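Local structure of acetyltransferase, GNAT family (Streptococcus pneumoniae, 2ATR) at residues A[33-45]-A[56-68]. The protein probably transfers an acetyl group from acetyl-CoA to an amine, as GNAT-family acetyltransferases do, though its own substrate is not known. Numbering follows the deposited sequence.
Sequences MLEQALSHSLVIY and LIRLVGDGFSSVF
The Arg-58 guanidinium carries Ala-37 CB over one face, 3.7 Å from NH1, and Ser-41 OG at its edge, close to its plane, while Leu-34 and Leu-38 approach it obliquely. It lies on the central sheet of the GNAT fold, where strands 43-49 and 52-61 form an antiparallel beta hairpin and helix 33-38 sits over the Arg-58 side. From the sheet the arginine starts extended, with CG anti to the backbone N (chi1 -173°), then bends at chi3 (77°), bringing NH1 to Ser-41 OG at 3.0 Å. That hydroxyl gives its own proton to Ala-37 O, above the carbonyl plane, and Ser-41 thus links Ala-37 of the helix to Arg-58 of the strand. His-40 N reaches the same oxygen from the opposite face. NE makes a salt bridge with Asp-71 on the next strand, which probably offsets the charge.

On the same face Ile-44 CG1 runs alongside Arg-58 CG. On the other, Val-43 CG1 packs on Leu-59 CG and Tyr-45 CB on Ile-57 CG2; Tyr-45 and Ile-57 lie against helix 83-92. Tyr-45 and Ile-57 exchange two backbone hydrogen bonds; Leu-59 N donates to Val-43 O, while Leu-59 O takes Leu-42 N. Where the hairpin pairing runs out, a water bridges His-40 O and Gly-61 N, and Leu-42 reaches over the turn 61-66, its CD2 3.7 Å from Gly-63 CA.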
HETATM    1  N   MSE A  33     -15.648   6.675   0.430  1.00 44.40           N
HETATM    2  CA  MSE A  33     -15.205   5.619  -0.474  1.00 41.67           C
HETATM    3  C   MSE A  33     -14.438   4.491   0.239  1.00 39.64           C
HETATM    4  O   MSE A  33     -14.554   3.326  -0.134  1.00 35.70           O
HETATM    5  CB  MSE A  33     -14.335   6.308  -1.532  1.00 41.86           C
HETATM    6  CG  MSE A  33     -15.164   7.296  -2.416  1.00 42.76           C
HETATM    7 SE   MSE A  33     -16.548   6.478  -3.312  1.00 41.54          SE
HETATM    8  CE  MSE A  33     -17.941   6.838  -2.233  1.00 46.25           C
ATOM      9  N   LEU A  34     -13.663   4.855   1.260  1.00 40.05           N
ATOM     10  CA  LEU A  34     -12.712   3.946   1.889  1.00 41.36           C
ATOM     11  C   LEU A  34     -13.381   2.743   2.574  1.00 41.12           C
ATOM     12  O   LEU A  34     -12.957   1.591   2.380  1.00 39.00           O
ATOM     13  CB  LEU A  34     -11.769   4.714   2.830  1.00 42.71           C
ATOM     14  CG  LEU A  34     -10.725   3.955   3.635  1.00 44.29           C
ATOM     15  CD1 LEU A  34      -9.835   3.086   2.726  1.00 45.97           C
ATOM     16  CD2 LEU A  34      -9.906   4.985   4.415  1.00 46.59           C
ATOM     17  N   GLU A  35     -14.463   3.001   3.306  1.00 40.95           N
ATOM     18  CA  GLU A  35     -15.280   1.919   3.882  1.00 41.74           C
ATOM     19  C   GLU A  35     -15.684   0.894   2.820  1.00 40.73           C
ATOM     20  O   GLU A  35     -15.468  -0.302   2.965  1.00 40.21           O
ATOM     21  CB  GLU A  35     -16.530   2.518   4.533  1.00 42.90           C
ATOM     22  CG  GLU A  35     -17.041   1.731   5.702  1.00 45.61           C
ATOM     23  CD  GLU A  35     -18.024   2.554   6.542  1.00 51.23           C
ATOM     24  OE1 GLU A  35     -18.848   3.301   5.942  1.00 51.62           O
ATOM     25  OE2 GLU A  35     -17.953   2.455   7.793  1.00 50.20           O
ATOM     26  N   GLN A  36     -16.220   1.390   1.713  1.00 40.31           N
ATOM     27  CA  GLN A  36     -16.543   0.560   0.574  1.00 40.64           C
ATOM     28  C   GLN A  36     -15.305  -0.085  -0.063  1.00 39.15           C
ATOM     29  O   GLN A  36     -15.335  -1.263  -0.376  1.00 38.74           O
ATOM     30  CB  GLN A  36     -17.357   1.361  -0.463  1.00 41.90           C
ATOM     31  CG  GLN A  36     -18.718   1.884   0.041  1.00 44.86           C
ATOM     32  CD  GLN A  36     -19.658   0.753   0.402  1.00 50.42           C
ATOM     33  OE1 GLN A  36     -19.822   0.425   1.574  1.00 54.31           O
ATOM     34  NE2 GLN A  36     -20.277   0.139  -0.606  1.00 53.15           N
ATOM     35  N   ALA A  37     -14.218   0.685  -0.239  1.00 37.61           N
ATOM     36  CA  ALA A  37     -12.972   0.159  -0.851  1.00 37.29           C
ATOM     37  C   ALA A  37     -12.421  -1.093  -0.148  1.00 36.95           C
ATOM     38  O   ALA A  37     -12.018  -2.059  -0.808  1.00 35.67           O
ATOM     39  CB  ALA A  37     -11.892   1.233  -0.907  1.00 36.67           C
ATOM     40  N   LEU A  38     -12.380  -1.043   1.189  1.00 35.99           N
ATOM     41  CA  LEU A  38     -11.839  -2.101   2.026  1.00 36.47           C
ATOM     42  C   LEU A  38     -12.453  -3.472   1.748  1.00 36.54           C
ATOM     43  O   LEU A  38     -11.801  -4.490   1.969  1.00 37.09           O
ATOM     44  CB  LEU A  38     -11.961  -1.733   3.518  1.00 36.57           C
ATOM     45  CG  LEU A  38     -11.103  -0.584   4.024  1.00 35.84           C
ATOM     46  CD1 LEU A  38     -11.548  -0.159   5.442  1.00 40.52           C
ATOM     47  CD2 LEU A  38      -9.629  -0.996   4.037  1.00 36.58           C
ATOM     48  N   SER A  39     -13.686  -3.499   1.250  1.00 36.78           N
ATOM     49  CA  SER A  39     -14.359  -4.756   0.895  1.00 38.29           C
ATOM     50  C   SER A  39     -14.037  -5.235  -0.502  1.00 37.18           C
ATOM     51  O   SER A  39     -14.384  -6.362  -0.848  1.00 37.61           O
ATOM     52  CB  SER A  39     -15.894  -4.584   0.936  1.00 39.19           C
ATOM     53  OG  SER A  39     -16.337  -4.634   2.274  1.00 44.81           O
ATOM     54  N   HIS A  40     -13.418  -4.380  -1.314  1.00 34.95           N
ATOM     55  CA  HIS A  40     -13.275  -4.657  -2.762  1.00 34.12           C
ATOM     56  C   HIS A  40     -11.805  -4.658  -3.197  1.00 33.60           C
ATOM     57  O   HIS A  40     -11.467  -4.314  -4.342  1.00 33.20           O
ATOM     58  CB  HIS A  40     -14.096  -3.650  -3.577  1.00 33.68           C
ATOM     59  CG  HIS A  40     -15.560  -3.678  -3.261  1.00 37.44           C
ATOM     60  ND1 HIS A  40     -16.404  -4.667  -3.724  1.00 41.58           N
ATOM     61  CD2 HIS A  40     -16.319  -2.873  -2.479  1.00 40.44           C
ATOM     62  CE1 HIS A  40     -17.625  -4.447  -3.277  1.00 42.41           C
ATOM     63  NE2 HIS A  40     -17.601  -3.369  -2.511  1.00 40.67           N
ATOM     64  N   SER A  41     -10.941  -5.008  -2.259  1.00 31.14           N
ATOM     65  CA  SER A  41      -9.522  -5.024  -2.494  1.00 31.79           C
ATOM     66  C   SER A  41      -9.126  -6.467  -2.741  1.00 31.69           C
ATOM     67  O   SER A  41      -9.894  -7.368  -2.456  1.00 31.39           O
ATOM     68  CB  SER A  41      -8.775  -4.480  -1.282  1.00 29.71           C
ATOM     69  OG  SER A  41      -9.249  -3.165  -1.005  1.00 30.67           O
ATOM     70  N   LEU A  42      -7.927  -6.660  -3.269  1.00 31.77           N
ATOM     71  CA  LEU A  42      -7.393  -7.993  -3.540  1.00 31.42           C
ATOM     72  C   LEU A  42      -6.893  -8.607  -2.226  1.00 31.03           C
ATOM     73  O   LEU A  42      -7.141  -9.785  -1.941  1.00 28.28           O
ATOM     74  CB  LEU A  42      -6.232  -7.914  -4.537  1.00 30.73           C
ATOM     75  CG  LEU A  42      -6.534  -7.681  -6.016  1.00 33.23           C
ATOM     76  CD1 LEU A  42      -5.225  -7.307  -6.702  1.00 30.52           C
ATOM     77  CD2 LEU A  42      -7.143  -8.959  -6.669  1.00 30.00           C
ATOM     78  N   VAL A  43      -6.196  -7.797  -1.446  1.00 29.57           N
ATOM     79  CA  VAL A  43      -5.529  -8.256  -0.247  1.00 29.62           C
ATOM     80  C   VAL A  43      -5.249  -7.094   0.694  1.00 30.18           C
ATOM     81  O   VAL A  43      -4.969  -5.988   0.251  1.00 26.59           O
ATOM     82  CB  VAL A  43      -4.229  -9.024  -0.574  1.00 31.25           C
ATOM     83  CG1 VAL A  43      -3.027  -8.126  -0.569  1.00 27.03           C
ATOM     84  CG2 VAL A  43      -4.045 -10.178   0.355  1.00 32.61           C
ATOM     85  N   ILE A  44      -5.333  -7.364   1.992  1.00 20.00           N
ATOM     86  CA  ILE A  44      -4.851  -6.451   3.025  1.00 20.00           C
ATOM     87  C   ILE A  44      -4.013  -7.174   4.063  1.00 20.00           C
ATOM     88  O   ILE A  44      -4.421  -8.197   4.570  1.00 29.97           O
ATOM     89  CB  ILE A  44      -6.020  -5.727   3.701  1.00 20.00           C
ATOM     90  CG1 ILE A  44      -6.793  -4.888   2.696  1.00 20.00           C
ATOM     91  CG2 ILE A  44      -5.533  -4.879   4.848  1.00 20.00           C
ATOM     92  CD1 ILE A  44      -8.182  -4.588   3.118  1.00 20.00           C
ATOM     93  N   TYR A  45      -2.846  -6.629   4.365  1.00 27.80           N
ATOM     94  CA  TYR A  45      -2.053  -7.061   5.511  1.00 27.86           C
ATOM     95  C   TYR A  45      -1.940  -5.931   6.534  1.00 28.63           C
ATOM     96  O   TYR A  45      -1.844  -4.775   6.159  1.00 24.52           O
ATOM     97  CB  TYR A  45      -0.655  -7.512   5.068  1.00 28.33           C
ATOM     98  CG  TYR A  45      -0.612  -8.843   4.336  1.00 30.01           C
ATOM     99  CD1 TYR A  45      -0.075  -9.965   4.932  1.00 30.98           C
ATOM    100  CD2 TYR A  45      -1.108  -8.968   3.056  1.00 26.56           C
ATOM    101  CE1 TYR A  45      -0.044 -11.156   4.284  1.00 32.11           C
ATOM    102  CE2 TYR A  45      -1.081 -10.151   2.401  1.00 27.73           C
ATOM    103  CZ  TYR A  45      -0.549 -11.250   3.015  1.00 33.08           C
ATOM    104  OH  TYR A  45      -0.512 -12.441   2.350  1.00 34.76           O
ATOM    105  N   LEU A  56      -0.406  -0.771   7.517  1.00 27.31           N
ATOM    106  CA  LEU A  56      -1.348  -1.423   6.630  1.00 27.38           C
ATOM    107  C   LEU A  56      -0.772  -1.411   5.192  1.00 26.20           C
ATOM    108  O   LEU A  56      -0.072  -0.474   4.813  1.00 24.49           O
ATOM    109  CB  LEU A  56      -2.734  -0.723   6.692  1.00 27.29           C
ATOM    110  CG  LEU A  56      -3.866  -1.029   5.696  1.00 30.79           C
ATOM    111  CD1 LEU A  56      -5.260  -0.753   6.313  1.00 27.09           C
ATOM    112  CD2 LEU A  56      -3.661  -0.200   4.374  1.00 27.19           C
ATOM    113  N   ILE A  57      -1.039  -2.463   4.441  1.00 25.37           N
ATOM    114  CA  ILE A  57      -0.844  -2.439   2.957  1.00 25.79           C
ATOM    115  C   ILE A  57      -2.140  -2.918   2.347  1.00 26.36           C
ATOM    116  O   ILE A  57      -2.796  -3.795   2.905  1.00 26.00           O
ATOM    117  CB  ILE A  57       0.410  -3.215   2.442  1.00 26.32           C
ATOM    118  CG1 ILE A  57       0.625  -3.026   0.877  1.00 21.75           C
ATOM    119  CG2 ILE A  57       0.288  -4.717   2.824  1.00 23.00           C
ATOM    120  CD1 ILE A  57       2.031  -3.575   0.407  1.00 23.59           C
ATOM    121  N   ARG A  58      -2.554  -2.288   1.250  1.00 25.58           N
ATOM    122  CA  ARG A  58      -3.765  -2.642   0.565  1.00 25.89           C
ATOM    123  C   ARG A  58      -3.504  -2.653  -0.956  1.00 26.63           C
ATOM    124  O   ARG A  58      -3.084  -1.656  -1.579  1.00 26.26           O
ATOM    125  CB  ARG A  58      -4.885  -1.644   0.887  1.00 26.19           C
ATOM    126  CG  ARG A  58      -6.220  -1.999   0.369  1.00 28.72           C
ATOM    127  CD  ARG A  58      -7.314  -1.146   1.011  1.00 24.73           C
ATOM    128  NE  ARG A  58      -7.397   0.219   0.470  1.00 23.68           N
ATOM    129  CZ  ARG A  58      -8.025   0.588  -0.641  1.00 24.56           C
ATOM    130  NH1 ARG A  58      -8.567  -0.296  -1.493  1.00 22.41           N
ATOM    131  NH2 ARG A  58      -8.074   1.870  -0.942  1.00 25.81           N
ATOM    132  N   LEU A  59      -3.740  -3.811  -1.549  1.00 27.13           N
ATOM    133  CA  LEU A  59      -3.558  -3.981  -3.001  1.00 26.52           C
ATOM    134  C   LEU A  59      -4.888  -4.062  -3.674  1.00 24.94           C
ATOM    135  O   LEU A  59      -5.826  -4.599  -3.106  1.00 26.69           O
ATOM    136  CB  LEU A  59      -2.775  -5.256  -3.283  1.00 25.67           C
ATOM    137  CG  LEU A  59      -1.439  -5.547  -2.616  1.00 27.06           C
ATOM    138  CD1 LEU A  59      -0.888  -6.800  -3.254  1.00 27.70           C
ATOM    139  CD2 LEU A  59      -0.478  -4.421  -2.761  1.00 24.86           C
ATOM    140  N   VAL A  60      -4.961  -3.546  -4.906  1.00 25.89           N
ATOM    141  CA  VAL A  60      -6.172  -3.505  -5.726  1.00 23.37           C
ATOM    142  C   VAL A  60      -5.850  -3.897  -7.179  1.00 24.95           C
ATOM    143  O   VAL A  60      -4.673  -3.931  -7.572  1.00 24.24           O
ATOM    144  CB  VAL A  60      -6.861  -2.090  -5.734  1.00 24.09           C
ATOM    145  CG1 VAL A  60      -7.301  -1.691  -4.287  1.00 23.03           C
ATOM    146  CG2 VAL A  60      -5.970  -1.032  -6.381  1.00 21.56           C
ATOM    147  N   GLY A  61      -6.888  -4.154  -7.969  1.00 24.90           N
ATOM    148  CA  GLY A  61      -6.671  -4.526  -9.382  1.00 26.28           C
ATOM    149  C   GLY A  61      -7.367  -5.821  -9.676  1.00 26.79           C
ATOM    150  O   GLY A  61      -8.199  -6.281  -8.890  1.00 27.39           O
ATOM    151  N   ASP A  62      -7.051  -6.416 -10.824  1.00 28.58           N
ATOM    152  CA  ASP A  62      -7.731  -7.675 -11.224  1.00 28.39           C
ATOM    153  C   ASP A  62      -7.024  -8.915 -10.650  1.00 28.49           C
ATOM    154  O   ASP A  62      -7.625  -9.994 -10.609  1.00 30.26           O
ATOM    155  CB  ASP A  62      -7.964  -7.740 -12.751  1.00 26.89           C
ATOM    156  CG  ASP A  62      -6.657  -7.805 -13.530  1.00 26.54           C
ATOM    157  OD1 ASP A  62      -5.737  -8.515 -13.154  1.00 26.98           O
ATOM    158  OD2 ASP A  62      -6.517  -7.113 -14.501  1.00 27.90           O
ATOM    159  N   GLY A  63      -5.782  -8.769 -10.193  1.00 27.55           N
ATOM    160  CA  GLY A  63      -5.059  -9.830  -9.544  1.00 28.51           C
ATOM    161  C   GLY A  63      -4.358 -10.761 -10.520  1.00 29.63           C
ATOM    162  O   GLY A  63      -3.693 -11.714 -10.100  1.00 31.22           O
ATOM    163  N   PHE A  64      -4.471 -10.479 -11.811  1.00 28.77           N
ATOM    164  CA  PHE A  64      -3.878 -11.367 -12.839  1.00 29.96           C
ATOM    165  C   PHE A  64      -3.050 -10.606 -13.821  1.00 28.49           C
ATOM    166  O   PHE A  64      -1.853 -10.849 -13.949  1.00 29.84           O
ATOM    167  CB  PHE A  64      -4.972 -12.193 -13.586  1.00 30.25           C
ATOM    168  CG  PHE A  64      -5.630 -13.226 -12.727  1.00 33.70           C
ATOM    169  CD1 PHE A  64      -5.013 -14.474 -12.531  1.00 37.49           C
ATOM    170  CD2 PHE A  64      -6.857 -12.970 -12.116  1.00 32.73           C
ATOM    171  CE1 PHE A  64      -5.604 -15.467 -11.713  1.00 37.56           C
ATOM    172  CE2 PHE A  64      -7.487 -13.963 -11.318  1.00 37.97           C
ATOM    173  CZ  PHE A  64      -6.855 -15.218 -11.110  1.00 38.04           C
ATOM    174  N   SER A  65      -3.673  -9.698 -14.559  1.00 28.51           N
ATOM    175  CA  SER A  65      -2.900  -8.813 -15.450  1.00 29.98           C
ATOM    176  C   SER A  65      -2.348  -7.578 -14.732  1.00 28.70           C
ATOM    177  O   SER A  65      -1.309  -7.042 -15.145  1.00 28.39           O
ATOM    178  CB  SER A  65      -3.690  -8.373 -16.669  1.00 28.99           C
ATOM    179  OG  SER A  65      -4.233  -9.532 -17.308  1.00 36.65           O
ATOM    180  N   SER A  66      -3.058  -7.132 -13.683  1.00 28.59           N
ATOM    181  CA  SER A  66      -2.736  -5.866 -13.013  1.00 28.94           C
ATOM    182  C   SER A  66      -3.048  -5.894 -11.528  1.00 26.88           C
ATOM    183  O   SER A  66      -4.159  -6.287 -11.110  1.00 26.00           O
ATOM    184  CB  SER A  66      -3.469  -4.691 -13.645  1.00 29.61           C
ATOM    185  OG  SER A  66      -4.860  -4.822 -13.371  1.00 38.27           O
ATOM    186  N   VAL A  67      -2.039  -5.477 -10.762  1.00 26.45           N
ATOM    187  CA  VAL A  67      -2.068  -5.299  -9.332  1.00 27.05           C
ATOM    188  C   VAL A  67      -1.467  -3.895  -9.012  1.00 27.17           C
ATOM    189  O   VAL A  67      -0.496  -3.455  -9.637  1.00 29.09           O
ATOM    190  CB  VAL A  67      -1.288  -6.411  -8.609  1.00 26.62           C
ATOM    191  CG1 VAL A  67      -1.193  -6.123  -7.052  1.00 24.60           C
ATOM    192  CG2 VAL A  67      -1.948  -7.827  -8.867  1.00 25.97           C
ATOM    193  N   PHE A  68      -2.103  -3.167  -8.114  1.00 26.54           N
ATOM    194  CA  PHE A  68      -1.636  -1.800  -7.761  1.00 27.11           C
ATOM    195  C   PHE A  68      -1.484  -1.766  -6.253  1.00 25.23           C
ATOM    196  O   PHE A  68      -2.380  -2.262  -5.545  1.00 25.34           O
ATOM    197  CB  PHE A  68      -2.617  -0.721  -8.244  1.00 27.40           C
ATOM    198  CG  PHE A  68      -2.835  -0.734  -9.753  1.00 33.23           C
ATOM    199  CD1 PHE A  68      -2.033   0.046 -10.589  1.00 32.32           C
ATOM    200  CD2 PHE A  68      -3.779  -1.599 -10.332  1.00 33.44           C
ATOM    201  CE1 PHE A  68      -2.218   0.048 -11.977  1.00 34.89           C
ATOM    202  CE2 PHE A  68      -3.936  -1.636 -11.706  1.00 34.24           C
ATOM    203  CZ  PHE A  68      -3.159  -0.789 -12.529  1.00 35.78           C
TER
HETATM  204  O   HOH W   1      -9.294  -4.670  -6.165  1.00 23.89           O